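Local coordinates for protein phosphatase (Thermotoga maritima, PDB 1NF2) that binds magnesium and, as a member of the haloacid dehalogenase (HAD) family, probably acts as a phosphatase, at residues A[57-62]-A[69-74]; A[99-104]-A[114-119]; A[81-86]-A[184-189]. All blocks are in the same frame, centred on the assembly; numbering follows the deposited sequence.

Contact 1: residues A[57-62]-A[69-74]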
ATOM      1  N   LYS A  57      16.384  10.784   6.769  1.00 48.60           N
ATOM      2  CA  LYS A  57      17.175   9.710   7.356  1.00 47.69           C
ATOM      3  C   LYS A  57      16.480   9.118   8.576  1.00 46.12           C
ATOM      4  O   LYS A  57      17.023   9.133   9.679  1.00 47.31           O
ATOM      5  CB  LYS A  57      18.564  10.231   7.731  1.00 55.58           C
ATOM      6  CG  LYS A  57      19.470  10.532   6.532  1.00 59.13           C
ATOM      7  CD  LYS A  57      18.819  11.455   5.508  1.00 62.52           C
ATOM      8  CE  LYS A  57      18.372  12.784   6.117  1.00 65.41           C
ATOM      9  NZ  LYS A  57      19.490  13.545   6.743  1.00 68.65           N
ATOM     10  N   ARG A  58      15.275   8.590   8.369  1.00 32.57           N
ATOM     11  CA  ARG A  58      14.502   8.001   9.458  1.00 30.07           C
ATOM     12  C   ARG A  58      13.240   7.308   8.946  1.00 28.09           C
ATOM     13  O   ARG A  58      12.950   7.321   7.757  1.00 26.51           O
ATOM     14  CB  ARG A  58      14.091   9.093  10.445  1.00 41.12           C
ATOM     15  CG  ARG A  58      13.312  10.216   9.787  1.00 43.00           C
ATOM     16  CD  ARG A  58      12.541  11.048  10.800  1.00 46.61           C
ATOM     17  NE  ARG A  58      11.491  10.266  11.450  1.00 50.14           N
ATOM     18  CZ  ARG A  58      10.571  10.773  12.266  1.00 50.19           C
ATOM     19  NH1 ARG A  58      10.565  12.072  12.535  1.00 49.37           N
ATOM     20  NH2 ARG A  58       9.657   9.980  12.816  1.00 49.17           N
ATOM     21  N   THR A  59      12.485   6.706   9.858  1.00 35.69           N
ATOM     22  CA  THR A  59      11.242   6.049   9.484  1.00 35.18           C
ATOM     23  C   THR A  59      10.107   6.730  10.235  1.00 34.71           C
ATOM     24  O   THR A  59      10.331   7.406  11.242  1.00 34.93           O
ATOM     25  CB  THR A  59      11.260   4.530   9.815  1.00 33.30           C
ATOM     26  OG1 THR A  59      11.450   4.336  11.225  1.00 31.65           O
ATOM     27  CG2 THR A  59      12.386   3.838   9.045  1.00 30.99           C
ATOM     28  N   PHE A  60       8.890   6.555   9.736  1.00 34.94           N
ATOM     29  CA  PHE A  60       7.712   7.166  10.341  1.00 31.86           C
ATOM     30  C   PHE A  60       6.628   6.110  10.499  1.00 30.67           C
ATOM     31  O   PHE A  60       6.770   4.985  10.009  1.00 29.33           O
ATOM     32  CB  PHE A  60       7.155   8.255   9.414  1.00 35.30           C
ATOM     33  CG  PHE A  60       8.126   9.355   9.097  1.00 35.69           C
ATOM     34  CD1 PHE A  60       8.077  10.563   9.784  1.00 36.32           C
ATOM     35  CD2 PHE A  60       9.081   9.189   8.104  1.00 36.74           C
ATOM     36  CE1 PHE A  60       8.967  11.592   9.486  1.00 38.81           C
ATOM     37  CE2 PHE A  60       9.977  10.211   7.798  1.00 38.52           C
ATOM     38  CZ  PHE A  60       9.918  11.414   8.489  1.00 37.64           C
ATOM     39  N   PRO A  61       5.541   6.449  11.219  1.00 24.97           N
ATOM     40  CA  PRO A  61       4.466   5.470  11.369  1.00 23.54           C
ATOM     41  C   PRO A  61       4.112   5.157   9.910  1.00 23.59           C
ATOM     42  O   PRO A  61       3.978   6.069   9.094  1.00 21.42           O
ATOM     43  CB  PRO A  61       3.383   6.270  12.088  1.00 20.12           C
ATOM     44  CG  PRO A  61       4.202   7.147  13.010  1.00 17.95           C
ATOM     45  CD  PRO A  61       5.331   7.611  12.104  1.00 19.29           C
ATOM     46  N   THR A  62       3.980   3.882   9.573  1.00 24.47           N
ATOM     47  CA  THR A  62       3.717   3.522   8.193  1.00 24.93           C
ATOM     48  C   THR A  62       2.617   2.487   7.941  1.00 25.03           C
ATOM     49  O   THR A  62       2.464   1.519   8.693  1.00 24.71           O
ATOM     50  CB  THR A  62       5.037   3.027   7.543  1.00 24.69           C
ATOM     51  OG1 THR A  62       5.993   4.097   7.543  1.00 26.06           O
ATOM     52  CG2 THR A  62       4.810   2.547   6.114  1.00 24.30           C
ATOM     53  N   ILE A  69      -0.310  -4.030   6.759  1.00 20.77           N
ATOM     54  CA  ILE A  69       0.734  -3.765   7.736  1.00 21.26           C
ATOM     55  C   ILE A  69       0.721  -2.346   8.287  1.00 22.13           C
ATOM     56  O   ILE A  69       0.583  -1.375   7.537  1.00 22.96           O
ATOM     57  CB  ILE A  69       2.131  -4.051   7.146  1.00 27.86           C
ATOM     58  CG1 ILE A  69       2.309  -5.569   6.998  1.00 30.77           C
ATOM     59  CG2 ILE A  69       3.223  -3.465   8.032  1.00 25.98           C
ATOM     60  CD1 ILE A  69       3.706  -6.003   6.638  1.00 34.05           C
ATOM     61  N   VAL A  70       0.838  -2.244   9.609  1.00 23.89           N
ATOM     62  CA  VAL A  70       0.916  -0.954  10.287  1.00 23.10           C
ATOM     63  C   VAL A  70       2.220  -1.023  11.074  1.00 24.58           C
ATOM     64  O   VAL A  70       2.414  -1.914  11.901  1.00 24.39           O
ATOM     65  CB  VAL A  70      -0.266  -0.712  11.257  1.00 21.48           C
ATOM     66  CG1 VAL A  70      -0.069   0.607  12.005  1.00 21.29           C
ATOM     67  CG2 VAL A  70      -1.572  -0.663  10.482  1.00 19.04           C
ATOM     68  N   TYR A  71       3.121  -0.090  10.792  1.00 24.55           N
ATOM     69  CA  TYR A  71       4.422  -0.054  11.441  1.00 24.73           C
ATOM     70  C   TYR A  71       4.695   1.245  12.196  1.00 26.48           C
ATOM     71  O   TYR A  71       4.326   2.329  11.744  1.00 26.28           O
ATOM     72  CB  TYR A  71       5.492  -0.290  10.372  1.00 24.13           C
ATOM     73  CG  TYR A  71       6.884   0.209  10.704  1.00 26.93           C
ATOM     74  CD1 TYR A  71       7.190   1.577  10.664  1.00 28.22           C
ATOM     75  CD2 TYR A  71       7.906  -0.685  11.027  1.00 26.19           C
ATOM     76  CE1 TYR A  71       8.477   2.040  10.934  1.00 27.19           C
ATOM     77  CE2 TYR A  71       9.201  -0.233  11.295  1.00 29.23           C
ATOM     78  CZ  TYR A  71       9.478   1.131  11.247  1.00 29.78           C
ATOM     79  OH  TYR A  71      10.755   1.575  11.502  1.00 30.51           O
ATOM     80  N   LEU A  72       5.336   1.119  13.356  1.00 31.02           N
ATOM     81  CA  LEU A  72       5.718   2.264  14.187  1.00 32.39           C
ATOM     82  C   LEU A  72       7.232   2.216  14.343  1.00 34.73           C
ATOM     83  O   LEU A  72       7.794   1.171  14.678  1.00 34.11           O
ATOM     84  CB  LEU A  72       5.067   2.204  15.579  1.00 23.48           C
ATOM     85  CG  LEU A  72       3.575   2.533  15.655  1.00 22.91           C
ATOM     86  CD1 LEU A  72       3.114   2.552  17.108  1.00 22.83           C
ATOM     87  CD2 LEU A  72       3.327   3.883  15.010  1.00 24.09           C
ATOM     88  N   PRO A  73       7.911   3.349  14.095  1.00 31.57           N
ATOM     89  CA  PRO A  73       9.370   3.447  14.200  1.00 33.63           C
ATOM     90  C   PRO A  73       9.948   2.785  15.450  1.00 36.47           C
ATOM     91  O   PRO A  73      11.018   2.179  15.405  1.00 36.16           O
ATOM     92  CB  PRO A  73       9.608   4.954  14.184  1.00 34.86           C
ATOM     93  CG  PRO A  73       8.511   5.448  13.278  1.00 33.20           C
ATOM     94  CD  PRO A  73       7.319   4.665  13.784  1.00 32.64           C
ATOM     95  N   GLU A  74       9.232   2.890  16.562  1.00 40.50           N
ATOM     96  CA  GLU A  74       9.707   2.320  17.816  1.00 44.87           C
ATOM     97  C   GLU A  74       9.274   0.875  18.077  1.00 46.41           C
ATOM     98  O   GLU A  74      10.112   0.015  18.343  1.00 48.22           O
ATOM     99  CB  GLU A  74       9.280   3.212  18.993  1.00 51.07           C
ATOM    100  CG  GLU A  74       7.772   3.287  19.273  1.00 54.51           C
ATOM    101  CD  GLU A  74       6.992   4.170  18.301  1.00 56.46           C
ATOM    102  OE1 GLU A  74       5.813   4.472  18.605  1.00 58.46           O
ATOM    103  OE2 GLU A  74       7.540   4.559  17.246  1.00 53.60           O
TER
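Tyr71 and Thr62 face each other as an antiparallel hydrogen-bonded pair, where strand 69-72 turns back beside strand 62-64 in a beta hairpin of the HAD core sheet. Thr62 N gives to Tyr71 O at 2.7 Å, and Tyr71 N returns a bond to Thr62 O in its carbonyl plane. Both N-H groups point nearly straight at their acceptors.

The Tyr71 side chain runs back over the loop that leads into strand 62-64. CB sits 3.9 Å from Thr62 O. Because CG is anti to the backbone N (chi1 158°), the ring is carried along the 59-62 backbone, with one edge turned to it. On that edge CD1 and CE1 each lie 3.5 Å from Phe60 O, close to the ring plane, while Thr62 CB stands obliquely to CD1. At the tip OH meets Thr59 OG1 in a 2.9 Å hydrogen bond, the two side chains crossing at about a right angle. A phenylalanine here lacks the hydroxyl, and Thr59 OG1 would probably be left without this partner, the loop less firmly tied to the strand.

On the other side of the strand, Leu72 CD2 touches Pro61 CB, and Leu72 continues onto helix 191-202. Thr62 OG1 has its main partner in Glu52 of helix 45-55. At the open end of the hairpin Pro73 CG rests 3.4 Å from Thr59 O, an oxygen that Arg58 also grips side-on with NE and NH2, both nitrogens coming from the same face of the carbonyl plane.

Contact 2: residues A[99-104]-A[114-119]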
ATOM      1  N   ASN A  99      -1.174 -25.501 -13.257  1.00 40.18           N
ATOM      2  CA  ASN A  99       0.066 -25.026 -13.868  1.00 42.91           C
ATOM      3  C   ASN A  99       0.039 -23.545 -14.229  1.00 43.50           C
ATOM      4  O   ASN A  99      -0.221 -23.175 -15.378  1.00 42.46           O
ATOM      5  CB  ASN A  99       0.410 -25.847 -15.111  1.00 69.96           C
ATOM      6  CG  ASN A  99       1.418 -26.938 -14.818  1.00 72.89           C
ATOM      7  OD1 ASN A  99       1.113 -27.920 -14.140  1.00 73.40           O
ATOM      8  ND2 ASN A  99       2.640 -26.761 -15.316  1.00 75.22           N
ATOM      9  N   VAL A 100       0.312 -22.708 -13.231  1.00 40.22           N
ATOM     10  CA  VAL A 100       0.336 -21.261 -13.401  1.00 39.56           C
ATOM     11  C   VAL A 100       1.635 -20.703 -12.836  1.00 39.19           C
ATOM     12  O   VAL A 100       2.435 -21.433 -12.250  1.00 39.54           O
ATOM     13  CB  VAL A 100      -0.832 -20.598 -12.655  1.00 54.11           C
ATOM     14  CG1 VAL A 100      -2.155 -21.100 -13.204  1.00 55.65           C
ATOM     15  CG2 VAL A 100      -0.726 -20.900 -11.169  1.00 54.56           C
ATOM     16  N   HIS A 101       1.847 -19.406 -13.022  1.00 35.98           N
ATOM     17  CA  HIS A 101       3.041 -18.751 -12.508  1.00 35.82           C
ATOM     18  C   HIS A 101       2.633 -17.877 -11.326  1.00 32.16           C
ATOM     19  O   HIS A 101       2.056 -16.802 -11.489  1.00 29.76           O
ATOM     20  CB  HIS A 101       3.707 -17.921 -13.607  1.00 72.44           C
ATOM     21  CG  HIS A 101       4.330 -18.752 -14.686  1.00 78.58           C
ATOM     22  ND1 HIS A 101       5.336 -19.664 -14.435  1.00 81.09           N
ATOM     23  CD2 HIS A 101       4.077 -18.828 -16.015  1.00 80.66           C
ATOM     24  CE1 HIS A 101       5.674 -20.264 -15.562  1.00 82.58           C
ATOM     25  NE2 HIS A 101       4.926 -19.776 -16.535  1.00 83.18           N
ATOM     26  N   TRP A 102       2.922 -18.367 -10.129  1.00 31.27           N
ATOM     27  CA  TRP A 102       2.564 -17.645  -8.925  1.00 29.58           C
ATOM     28  C   TRP A 102       3.770 -17.307  -8.070  1.00 29.28           C
ATOM     29  O   TRP A 102       4.796 -17.988  -8.111  1.00 28.42           O
ATOM     30  CB  TRP A 102       1.569 -18.459  -8.096  1.00 33.43           C
ATOM     31  CG  TRP A 102       2.105 -19.780  -7.654  1.00 30.41           C
ATOM     32  CD1 TRP A 102       2.284 -20.894  -8.423  1.00 28.66           C
ATOM     33  CD2 TRP A 102       2.531 -20.130  -6.333  1.00 28.05           C
ATOM     34  NE1 TRP A 102       2.789 -21.920  -7.660  1.00 27.01           N
ATOM     35  CE2 TRP A 102       2.950 -21.479  -6.375  1.00 26.00           C
ATOM     36  CE3 TRP A 102       2.595 -19.435  -5.118  1.00 26.74           C
ATOM     37  CZ2 TRP A 102       3.429 -22.147  -5.245  1.00 26.22           C
ATOM     38  CZ3 TRP A 102       3.069 -20.097  -3.996  1.00 26.25           C
ATOM     39  CH2 TRP A 102       3.481 -21.444  -4.067  1.00 25.29           C
ATOM     40  N   GLN A 103       3.615 -16.241  -7.292  1.00 36.59           N
ATOM     41  CA  GLN A 103       4.643 -15.747  -6.393  1.00 36.62           C
ATOM     42  C   GLN A 103       3.974 -15.455  -5.054  1.00 33.70           C
ATOM     43  O   GLN A 103       2.754 -15.316  -4.982  1.00 33.13           O
ATOM     44  CB  GLN A 103       5.259 -14.480  -6.978  1.00 63.93           C
ATOM     45  CG  GLN A 103       4.232 -13.487  -7.491  1.00 72.28           C
ATOM     46  CD  GLN A 103       4.868 -12.311  -8.206  1.00 76.61           C
ATOM     47  OE1 GLN A 103       5.613 -12.488  -9.171  1.00 79.17           O
ATOM     48  NE2 GLN A 103       4.576 -11.100  -7.737  1.00 77.92           N
ATOM     49  N   ALA A 104       4.764 -15.365  -3.992  1.00 29.92           N
ATOM     50  CA  ALA A 104       4.194 -15.104  -2.677  1.00 28.24           C
ATOM     51  C   ALA A 104       4.970 -14.057  -1.887  1.00 26.43           C
ATOM     52  O   ALA A 104       6.195 -13.986  -1.966  1.00 25.02           O
ATOM     53  CB  ALA A 104       4.128 -16.408  -1.876  1.00 21.46           C
ATOM     54  N   LYS A 114       9.406 -20.332  -9.875  1.00 39.88           N
ATOM     55  CA  LYS A 114      10.330 -20.494 -10.993  1.00 46.19           C
ATOM     56  C   LYS A 114      10.868 -19.144 -11.460  1.00 48.08           C
ATOM     57  O   LYS A 114      10.146 -18.148 -11.442  1.00 47.64           O
ATOM     58  CB  LYS A 114       9.609 -21.192 -12.147  1.00 70.25           C
ATOM     59  CG  LYS A 114       8.873 -22.460 -11.733  1.00 74.90           C
ATOM     60  CD  LYS A 114       7.920 -22.931 -12.818  1.00 78.84           C
ATOM     61  CE  LYS A 114       7.084 -24.108 -12.345  1.00 81.28           C
ATOM     62  NZ  LYS A 114       6.107 -24.533 -13.384  1.00 83.02           N
ATOM     63  N   ASP A 115      12.131 -19.110 -11.877  1.00 67.16           N
ATOM     64  CA  ASP A 115      12.736 -17.865 -12.343  1.00 69.21           C
ATOM     65  C   ASP A 115      12.489 -17.682 -13.832  1.00 70.90           C
ATOM     66  O   ASP A 115      13.383 -17.894 -14.650  1.00 73.07           O
ATOM     67  CB  ASP A 115      14.244 -17.859 -12.076  1.00 59.80           C
ATOM     68  CG  ASP A 115      14.866 -16.478 -12.255  1.00 59.35           C
ATOM     69  OD1 ASP A 115      16.093 -16.350 -12.057  1.00 58.77           O
ATOM     70  OD2 ASP A 115      14.134 -15.522 -12.590  1.00 57.82           O
ATOM     71  N   ASN A 116      11.269 -17.282 -14.177  1.00 41.12           N
ATOM     72  CA  ASN A 116      10.900 -17.068 -15.567  1.00 42.90           C
ATOM     73  C   ASN A 116      10.843 -15.584 -15.939  1.00 44.49           C
ATOM     74  O   ASN A 116      11.170 -14.712 -15.129  1.00 43.89           O
ATOM     75  CB  ASN A 116       9.551 -17.733 -15.850  1.00 76.75           C
ATOM     76  CG  ASN A 116       8.489 -17.344 -14.845  1.00 76.25           C
ATOM     77  OD1 ASN A 116       8.667 -17.514 -13.640  1.00 77.35           O
ATOM     78  ND2 ASN A 116       7.375 -16.823 -15.337  1.00 76.69           N
ATOM     79  N   GLU A 117      10.421 -15.314 -17.170  1.00 62.86           N
ATOM     80  CA  GLU A 117      10.323 -13.955 -17.691  1.00 64.51           C
ATOM     81  C   GLU A 117       9.196 -13.157 -17.043  1.00 63.90           C
ATOM     82  O   GLU A 117       9.273 -11.933 -16.941  1.00 64.85           O
ATOM     83  CB  GLU A 117      10.117 -13.998 -19.207  1.00 91.98           C
ATOM     84  CG  GLU A 117      11.165 -14.821 -19.948  1.00 95.91           C
ATOM     85  CD  GLU A 117      11.035 -16.316 -19.697  1.00 97.75           C
ATOM     86  OE1 GLU A 117      11.987 -17.058 -20.020  1.00 98.36           O
ATOM     87  OE2 GLU A 117       9.979 -16.752 -19.184  1.00 98.57           O
ATOM     88  N   GLU A 118       8.146 -13.851 -16.615  1.00 55.24           N
ATOM     89  CA  GLU A 118       7.016 -13.200 -15.967  1.00 52.75           C
ATOM     90  C   GLU A 118       7.489 -12.452 -14.721  1.00 49.94           C
ATOM     91  O   GLU A 118       7.272 -11.247 -14.586  1.00 49.41           O
ATOM     92  CB  GLU A 118       5.954 -14.231 -15.566  1.00 81.83           C
ATOM     93  CG  GLU A 118       4.972 -14.637 -16.668  1.00 84.89           C
ATOM     94  CD  GLU A 118       5.622 -15.385 -17.814  1.00 87.12           C
ATOM     95  OE1 GLU A 118       6.260 -16.430 -17.563  1.00 87.38           O
ATOM     96  OE2 GLU A 118       5.485 -14.932 -18.970  1.00 88.87           O
ATOM     97  N   ILE A 119       8.145 -13.175 -13.820  1.00 55.63           N
ATOM     98  CA  ILE A 119       8.638 -12.591 -12.582  1.00 52.90           C
ATOM     99  C   ILE A 119       9.657 -11.477 -12.829  1.00 52.16           C
ATOM    100  O   ILE A 119       9.596 -10.421 -12.194  1.00 51.62           O
ATOM    101  CB  ILE A 119       9.268 -13.672 -11.666  1.00 54.82           C
ATOM    102  CG1 ILE A 119       9.784 -13.032 -10.377  1.00 54.23           C
ATOM    103  CG2 ILE A 119      10.399 -14.378 -12.378  1.00 55.56           C
ATOM    104  CD1 ILE A 119       8.700 -12.384  -9.546  1.00 55.20           C
TER
HETATM  105  O   HOH W   1       3.524 -24.192 -13.302  1.00 48.49           O
HETATM  106  O   HOH W   2       6.646 -19.079 -10.487  1.00 46.56           O
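His101 meets Asn116 ring to amide, one residue after Val100, whose O shares a water with Lys114 NZ; that water donates to Val100 O at 3.1 Å and accepts from Lys114 NZ at 2.6 Å. His101 is the first residue to touch directly. Its CG lies beside the backbone N (chi1 -69°), which swings the imidazole out toward 114-119. The Asn116 amide lies over the centre of one ring face, the planes 25° apart, and Glu118 OE1 comes over the same face, 3.6 Å from His101 CD2. At the ring's edge the aliphatic part of Lys114 passes, its CD 4.4 Å from His101 CE1.

These residues belong to the cap domain, at a beta-alpha-beta crossover: strand 110-112 leads through helix 117-125 to strand 130-132, parallel to it. Asn116 is the N-cap residue of that helix, while the 99-104 segment runs into strand 102-105, the antiparallel neighbour of strand 110-112.

Trp102 faces away, toward helix 136-143, yet its carbonyl O is linked through a second water to Lys114 N. Gln103 then sends its chain, extended beyond CG, toward the first turn of the helix. There Gln103 OE1 stands 3.1 Å from Ile119 CD1.

Contact 3: residues A[81-86]-A[184-189]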
ATOM      1  N   GLU A  81      -1.698  -8.220   8.986  1.00 25.80           N
ATOM      2  CA  GLU A  81      -2.775  -8.987   8.367  1.00 25.67           C
ATOM      3  C   GLU A  81      -2.215  -9.904   7.282  1.00 25.88           C
ATOM      4  O   GLU A  81      -1.418  -9.469   6.447  1.00 23.94           O
ATOM      5  CB  GLU A  81      -3.798  -8.039   7.742  1.00 25.63           C
ATOM      6  CG  GLU A  81      -4.554  -7.158   8.734  1.00 29.24           C
ATOM      7  CD  GLU A  81      -5.669  -7.891   9.473  1.00 30.62           C
ATOM      8  OE1 GLU A  81      -6.605  -7.211   9.954  1.00 31.10           O
ATOM      9  OE2 GLU A  81      -5.612  -9.139   9.580  1.00 28.91           O
ATOM     10  N   LYS A  82      -2.628 -11.169   7.296  1.00 20.12           N
ATOM     11  CA  LYS A  82      -2.156 -12.125   6.297  1.00 22.56           C
ATOM     12  C   LYS A  82      -3.201 -13.170   5.930  1.00 23.15           C
ATOM     13  O   LYS A  82      -4.292 -13.219   6.514  1.00 18.61           O
ATOM     14  CB  LYS A  82      -0.880 -12.812   6.800  1.00 40.08           C
ATOM     15  CG  LYS A  82      -1.014 -13.460   8.165  1.00 42.53           C
ATOM     16  CD  LYS A  82       0.336 -13.564   8.866  1.00 43.62           C
ATOM     17  CE  LYS A  82       1.339 -14.379   8.063  1.00 46.55           C
ATOM     18  NZ  LYS A  82       2.673 -14.451   8.732  1.00 49.30           N
ATOM     19  N   ILE A  83      -2.891 -13.974   4.919  1.00 28.25           N
ATOM     20  CA  ILE A  83      -3.803 -15.038   4.530  1.00 32.18           C
ATOM     21  C   ILE A  83      -3.496 -16.188   5.493  1.00 34.45           C
ATOM     22  O   ILE A  83      -2.350 -16.641   5.591  1.00 34.91           O
ATOM     23  CB  ILE A  83      -3.570 -15.503   3.071  1.00 35.99           C
ATOM     24  CG1 ILE A  83      -4.021 -14.422   2.089  1.00 37.23           C
ATOM     25  CG2 ILE A  83      -4.359 -16.770   2.798  1.00 35.98           C
ATOM     26  CD1 ILE A  83      -2.904 -13.848   1.249  1.00 40.48           C
ATOM     27  N   PRO A  84      -4.509 -16.652   6.241  1.00 45.28           N
ATOM     28  CA  PRO A  84      -4.284 -17.756   7.184  1.00 49.77           C
ATOM     29  C   PRO A  84      -3.694 -18.975   6.476  1.00 52.95           C
ATOM     30  O   PRO A  84      -4.184 -19.386   5.423  1.00 54.21           O
ATOM     31  CB  PRO A  84      -5.677 -18.013   7.759  1.00 39.89           C
ATOM     32  CG  PRO A  84      -6.607 -17.536   6.672  1.00 39.26           C
ATOM     33  CD  PRO A  84      -5.931 -16.274   6.189  1.00 36.80           C
ATOM     34  N   PRO A  85      -2.624 -19.562   7.043  1.00 66.60           N
ATOM     35  CA  PRO A  85      -1.945 -20.734   6.479  1.00 68.15           C
ATOM     36  C   PRO A  85      -2.873 -21.839   5.978  1.00 67.94           C
ATOM     37  O   PRO A  85      -2.460 -22.683   5.187  1.00 68.83           O
ATOM     38  CB  PRO A  85      -1.052 -21.193   7.628  1.00 72.45           C
ATOM     39  CG  PRO A  85      -0.662 -19.904   8.258  1.00 71.89           C
ATOM     40  CD  PRO A  85      -1.991 -19.166   8.314  1.00 72.20           C
ATOM     41  N   GLU A  86      -4.121 -21.829   6.440  1.00 55.87           N
ATOM     42  CA  GLU A  86      -5.096 -22.828   6.021  1.00 56.17           C
ATOM     43  C   GLU A  86      -5.677 -22.467   4.663  1.00 53.36           C
ATOM     44  O   GLU A  86      -5.509 -23.204   3.694  1.00 54.09           O
ATOM     45  CB  GLU A  86      -6.218 -22.951   7.052  1.00 70.05           C
ATOM     46  CG  GLU A  86      -5.781 -23.627   8.339  1.00 75.50           C
ATOM     47  CD  GLU A  86      -5.131 -24.977   8.091  1.00 78.43           C
ATOM     48  OE1 GLU A  86      -5.789 -25.857   7.494  1.00 80.65           O
ATOM     49  OE2 GLU A  86      -3.962 -25.160   8.491  1.00 79.80           O
ATOM     50  N   ILE A 184      -4.293 -11.897  -4.760  1.00 20.20           N
ATOM     51  CA  ILE A 184      -5.128 -12.532  -3.746  1.00 18.96           C
ATOM     52  C   ILE A 184      -4.636 -11.956  -2.428  1.00 16.78           C
ATOM     53  O   ILE A 184      -3.471 -12.141  -2.068  1.00 16.06           O
ATOM     54  CB  ILE A 184      -4.948 -14.069  -3.701  1.00 26.08           C
ATOM     55  CG1 ILE A 184      -5.422 -14.705  -5.008  1.00 28.54           C
ATOM     56  CG2 ILE A 184      -5.759 -14.645  -2.558  1.00 24.57           C
ATOM     57  CD1 ILE A 184      -4.466 -14.567  -6.130  1.00 36.29           C
ATOM     58  N   VAL A 185      -5.515 -11.266  -1.705  1.00 18.11           N
ATOM     59  CA  VAL A 185      -5.132 -10.645  -0.438  1.00 17.19           C
ATOM     60  C   VAL A 185      -6.119 -10.894   0.701  1.00 20.46           C
ATOM     61  O   VAL A 185      -7.263 -11.310   0.475  1.00 18.25           O
ATOM     62  CB  VAL A 185      -4.972  -9.117  -0.616  1.00 20.79           C
ATOM     63  CG1 VAL A 185      -3.870  -8.827  -1.643  1.00 19.80           C
ATOM     64  CG2 VAL A 185      -6.306  -8.501  -1.061  1.00 16.82           C
ATOM     65  N   PRO A 186      -5.690 -10.622   1.950  1.00 24.82           N
ATOM     66  CA  PRO A 186      -6.568 -10.832   3.098  1.00 27.15           C
ATOM     67  C   PRO A 186      -7.902 -10.152   2.860  1.00 30.26           C
ATOM     68  O   PRO A 186      -7.963  -9.049   2.323  1.00 29.28           O
ATOM     69  CB  PRO A 186      -5.776 -10.232   4.248  1.00 33.49           C
ATOM     70  CG  PRO A 186      -4.365 -10.555   3.852  1.00 33.46           C
ATOM     71  CD  PRO A 186      -4.366 -10.153   2.394  1.00 32.69           C
ATOM     72  N   LYS A 187      -8.967 -10.835   3.253  1.00 47.89           N
ATOM     73  CA  LYS A 187     -10.318 -10.349   3.071  1.00 51.74           C
ATOM     74  C   LYS A 187     -10.515  -8.857   3.290  1.00 54.21           C
ATOM     75  O   LYS A 187     -10.118  -8.046   2.451  1.00 59.49           O
ATOM     76  CB  LYS A 187     -11.273 -11.129   3.970  1.00 41.47           C
ATOM     77  CG  LYS A 187     -12.718 -11.042   3.537  1.00 43.17           C
ATOM     78  CD  LYS A 187     -12.887 -11.550   2.120  1.00 43.23           C
ATOM     79  CE  LYS A 187     -14.256 -12.177   1.937  1.00 43.44           C
ATOM     80  NZ  LYS A 187     -15.348 -11.247   2.310  1.00 45.11           N
ATOM     81  N   ASN A 188     -11.119  -8.489   4.417  1.00 38.13           N
ATOM     82  CA  ASN A 188     -11.408  -7.082   4.688  1.00 38.53           C
ATOM     83  C   ASN A 188     -10.319  -6.222   5.340  1.00 36.43           C
ATOM     84  O   ASN A 188     -10.401  -5.867   6.516  1.00 37.41           O
ATOM     85  CB  ASN A 188     -12.723  -6.957   5.476  1.00 64.23           C
ATOM     86  CG  ASN A 188     -12.835  -7.958   6.610  1.00 66.90           C
ATOM     87  OD1 ASN A 188     -13.868  -8.035   7.271  1.00 70.59           O
ATOM     88  ND2 ASN A 188     -11.779  -8.729   6.842  1.00 69.45           N
ATOM     89  N   VAL A 189      -9.299  -5.905   4.548  1.00 27.23           N
ATOM     90  CA  VAL A 189      -8.199  -5.054   4.977  1.00 25.05           C
ATOM     91  C   VAL A 189      -8.096  -3.936   3.943  1.00 23.47           C
ATOM     92  O   VAL A 189      -8.240  -4.174   2.737  1.00 19.61           O
ATOM     93  CB  VAL A 189      -6.851  -5.803   5.006  1.00 39.66           C
ATOM     94  CG1 VAL A 189      -6.978  -7.059   5.841  1.00 39.70           C
ATOM     95  CG2 VAL A 189      -6.398  -6.132   3.589  1.00 42.86           C
TER
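A weak 3.1 Å bond from Val189 N to Lys187 O closes an inverse gamma turn centred on Asn188, and just past this turn Val189 lies against Glu81. The touching is done by one methyl, Val189 CG1, which packs 3.8 Å from Glu81 CG and equally close to CB. The two chains lie alongside, pointing opposite ways. Glu81 bends at chi2 (-78°), and this keeps even its CD within 3.9 Å of Val189 CG1.

Further along, Pro186 presses its ring against the other backbone: CG sits 3.5 Å from Lys82 C, beside the peptide that leads into Ile83. Ile83 answers by crossing the proline at about a right angle, with CD1 4.1 Å from Pro186 CD and 3.8 Å from Ile184 O. Ile83 also reaches Val172 and Ala88, inside the cap.

These are the two connections between the core and cap domains, running side by side. Segment 81-86 leads from core strand 76-80 into helix 85-95 of the cap, and 184-189 brings the chain back from strand 181-186 toward helix 191-202. Glu81 still bonds through its backbone to Ala68 of the core, and Ile83 to Thr145 of the cap. Between the two linkers the contact is van der Waals packing of methyls, Glu81 methylenes and a proline ring laid on the Lys82 backbone, which sets few directional demands and is consistent with a junction that could tolerate small shifts between domains.

In the fold
The three contacts sample the two domains and their junction. Contact 1 is the buried one, in the core domain that carries the magnesium site; paired backbone bonds and a hydroxyl bond fix it, with Thr62 about 10 Å from Asp8, measured between side chains. Contact 2 lies in the cap, partly open to solvent, and relies on waters and flat polar groups over a histidine ring. Contact 3, also partly buried, is apolar and joins the two linkers. Contact 2 is nested in the chain between the segments of contact 3, and both reach the same cap sheet, their centres about 20 Å apart. Contact 1 is about 31 Å from contact 2, centre to centre, and none touches another.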